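Local coordinates for protein S-adenosylmethionine:tRNA ribosyltransferase-isomerase (Thermus thermophilus, PDB 1WDI) that probably transfers the ribose of S-adenosylmethionine to the preQ1 base of tRNA and isomerises it, giving epoxyqueuosine, at residues A[263-268]-A[290-295]. Sequence-based numbering, arbitrary orientation.
Sequences ALESAY and TFKVVD
Lys292 lies over one face of the Tyr268 ring. Lys292 CB sits almost on the ring normal, 3.6 Å from the centroid of the Tyr268 ring, a CH-pi contact. CG of Lys292 continues over the CD2–CE2 side of the ring. Val293 CG2 approaches the same ring obliquely. At the edge of the Phe291 ring, near its plane, lies OE2 of Glu265, and the carboxylate and ring planes stand 75° apart. The chain of Glu265 is folded about its CB–CG bond (chi2 -64°), which helps bring its buried carboxylate to three consecutive backbone N-H groups of the loop. Glu265 OE1 accepts from Lys292 N through its syn lone pair, at 2.8 Å and nearly straight. OE2 takes two donors. Val293 N meets it on the syn side, 27° out of the carboxylate plane. Val294 N reaches Glu265 OE2 almost head-on, in line with its C-O bond, at 3.0 Å. Tyr289 OH adds a weak hydrogen bond to OE1. An alanine in place of Glu265 would probably leave the amides of Lys292, Val293 and Val294 without these acceptors and the loop freer to shift. Val293 CG1 packs on Leu264 CB at 4.0 Å. Both side chains also touch Val253. This is a buried carboxylate accepting from three successive loop amides; it ties the C-terminal end of helix 258-266 to the loop leading into strand 296-300 of the mixed sheet.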
loop_
_atom_site.group_PDB
_atom_site.type_symbol
_atom_site.label_atom_id
_atom_site.label_comp_id
_atom_site.label_asym_id
_atom_site.label_seq_id
_atom_site.Cartn_x
_atom_site.Cartn_y
_atom_site.Cartn_z
ATOM N N ALA A 263 -0.777 -9.005 1.005
ATOM C CA ALA A 263 -2.146 -9.435 0.765
ATOM C C ALA A 263 -2.185 -10.795 0.072
ATOM O O ALA A 263 -2.882 -11.701 0.532
ATOM C CB ALA A 263 -2.892 -8.390 -0.061
ATOM N N LEU A 264 -1.433 -10.951 -1.018
ATOM C CA LEU A 264 -1.414 -12.225 -1.744
ATOM C C LEU A 264 -0.923 -13.393 -0.883
ATOM O O LEU A 264 -1.543 -14.458 -0.858
ATOM C CB LEU A 264 -0.545 -12.120 -3.004
ATOM C CG LEU A 264 -1.049 -11.202 -4.128
ATOM C CD1 LEU A 264 -0.025 -11.165 -5.273
ATOM C CD2 LEU A 264 -2.397 -11.722 -4.642
ATOM N N GLU A 265 0.190 -13.205 -0.179
ATOM C CA GLU A 265 0.722 -14.277 0.658
ATOM C C GLU A 265 -0.221 -14.624 1.818
ATOM O O GLU A 265 -0.345 -15.781 2.195
ATOM C CB GLU A 265 2.112 -13.895 1.188
ATOM C CG GLU A 265 3.204 -13.774 0.105
ATOM C CD GLU A 265 3.507 -15.088 -0.614
ATOM O OE1 GLU A 265 3.484 -16.152 0.038
ATOM O OE2 GLU A 265 3.793 -15.064 -1.832
ATOM N N SER A 266 -0.892 -13.622 2.370
ATOM C CA SER A 266 -1.828 -13.853 3.468
ATOM C C SER A 266 -3.101 -14.565 3.001
ATOM O O SER A 266 -3.733 -15.295 3.767
ATOM C CB SER A 266 -2.211 -12.527 4.120
ATOM O OG SER A 266 -3.283 -12.717 5.031
ATOM N N ALA A 267 -3.465 -14.352 1.740
ATOM C CA ALA A 267 -4.671 -14.947 1.165
ATOM C C ALA A 267 -4.456 -16.346 0.602
ATOM O O ALA A 267 -5.399 -16.978 0.134
ATOM C CB ALA A 267 -5.221 -14.039 0.073
ATOM N N TYR A 268 -3.219 -16.828 0.638
ATOM C CA TYR A 268 -2.908 -18.156 0.123
ATOM C C TYR A 268 -3.372 -19.247 1.081
ATOM O O TYR A 268 -3.174 -19.138 2.289
ATOM C CB TYR A 268 -1.399 -18.304 -0.088
ATOM C CG TYR A 268 -0.990 -19.660 -0.620
ATOM C CD1 TYR A 268 -1.090 -19.958 -1.978
ATOM C CD2 TYR A 268 -0.527 -20.660 0.243
ATOM C CE1 TYR A 268 -0.738 -21.220 -2.469
ATOM C CE2 TYR A 268 -0.178 -21.925 -0.236
ATOM C CZ TYR A 268 -0.284 -22.196 -1.589
ATOM O OH TYR A 268 0.081 -23.436 -2.068
ATOM N N THR A 290 9.159 -18.547 2.891
ATOM C CA THR A 290 8.987 -19.093 1.555
ATOM C C THR A 290 7.736 -18.476 0.936
ATOM O O THR A 290 6.633 -18.618 1.466
ATOM C CB THR A 290 8.834 -20.627 1.587
ATOM O OG1 THR A 290 10.022 -21.213 2.133
ATOM C CG2 THR A 290 8.612 -21.172 0.174
ATOM N N PHE A 291 7.914 -17.772 -0.176
ATOM C CA PHE A 291 6.785 -17.144 -0.844
ATOM C C PHE A 291 6.017 -18.185 -1.637
ATOM O O PHE A 291 6.602 -18.967 -2.380
ATOM C CB PHE A 291 7.271 -15.999 -1.743
ATOM C CG PHE A 291 7.873 -14.863 -0.972
ATOM C CD1 PHE A 291 9.149 -14.984 -0.408
ATOM C CD2 PHE A 291 7.128 -13.719 -0.704
ATOM C CE1 PHE A 291 9.661 -13.988 0.415
ATOM C CE2 PHE A 291 7.629 -12.714 0.119
ATOM C CZ PHE A 291 8.902 -12.851 0.685
ATOM N N LYS A 292 4.701 -18.198 -1.453
ATOM C CA LYS A 292 3.829 -19.152 -2.121
ATOM C C LYS A 292 3.134 -18.581 -3.358
ATOM O O LYS A 292 2.604 -19.330 -4.180
ATOM C CB LYS A 292 2.769 -19.652 -1.127
ATOM C CG LYS A 292 3.333 -20.490 0.022
ATOM C CD LYS A 292 3.890 -21.800 -0.515
ATOM C CE LYS A 292 4.436 -22.691 0.583
ATOM N NZ LYS A 292 4.928 -23.978 0.007
ATOM N N VAL A 293 3.138 -17.263 -3.495
ATOM C CA VAL A 293 2.475 -16.628 -4.631
ATOM C C VAL A 293 3.366 -15.707 -5.461
ATOM O O VAL A 293 3.423 -15.826 -6.681
ATOM C CB VAL A 293 1.259 -15.802 -4.158
ATOM C CG1 VAL A 293 0.501 -15.231 -5.369
ATOM C CG2 VAL A 293 0.346 -16.678 -3.295
ATOM N N VAL A 294 4.053 -14.786 -4.792
ATOM C CA VAL A 294 4.905 -13.816 -5.470
ATOM C C VAL A 294 6.159 -14.405 -6.111
ATOM O O VAL A 294 6.983 -15.017 -5.425
ATOM C CB VAL A 294 5.318 -12.695 -4.487
ATOM C CG1 VAL A 294 6.153 -11.634 -5.208
ATOM C CG2 VAL A 294 4.065 -12.078 -3.862
ATOM N N ASP A 295 6.298 -14.209 -7.422
ATOM C CA ASP A 295 7.459 -14.712 -8.172
ATOM C C ASP A 295 8.486 -13.617 -8.457
ATOM O O ASP A 295 9.651 -13.905 -8.737
ATOM C CB ASP A 295 7.025 -15.322 -9.513
ATOM C CG ASP A 295 6.113 -16.521 -9.347
ATOM O OD1 ASP A 295 6.522 -17.492 -8.673
ATOM O OD2 ASP A 295 4.987 -16.491 -9.891
#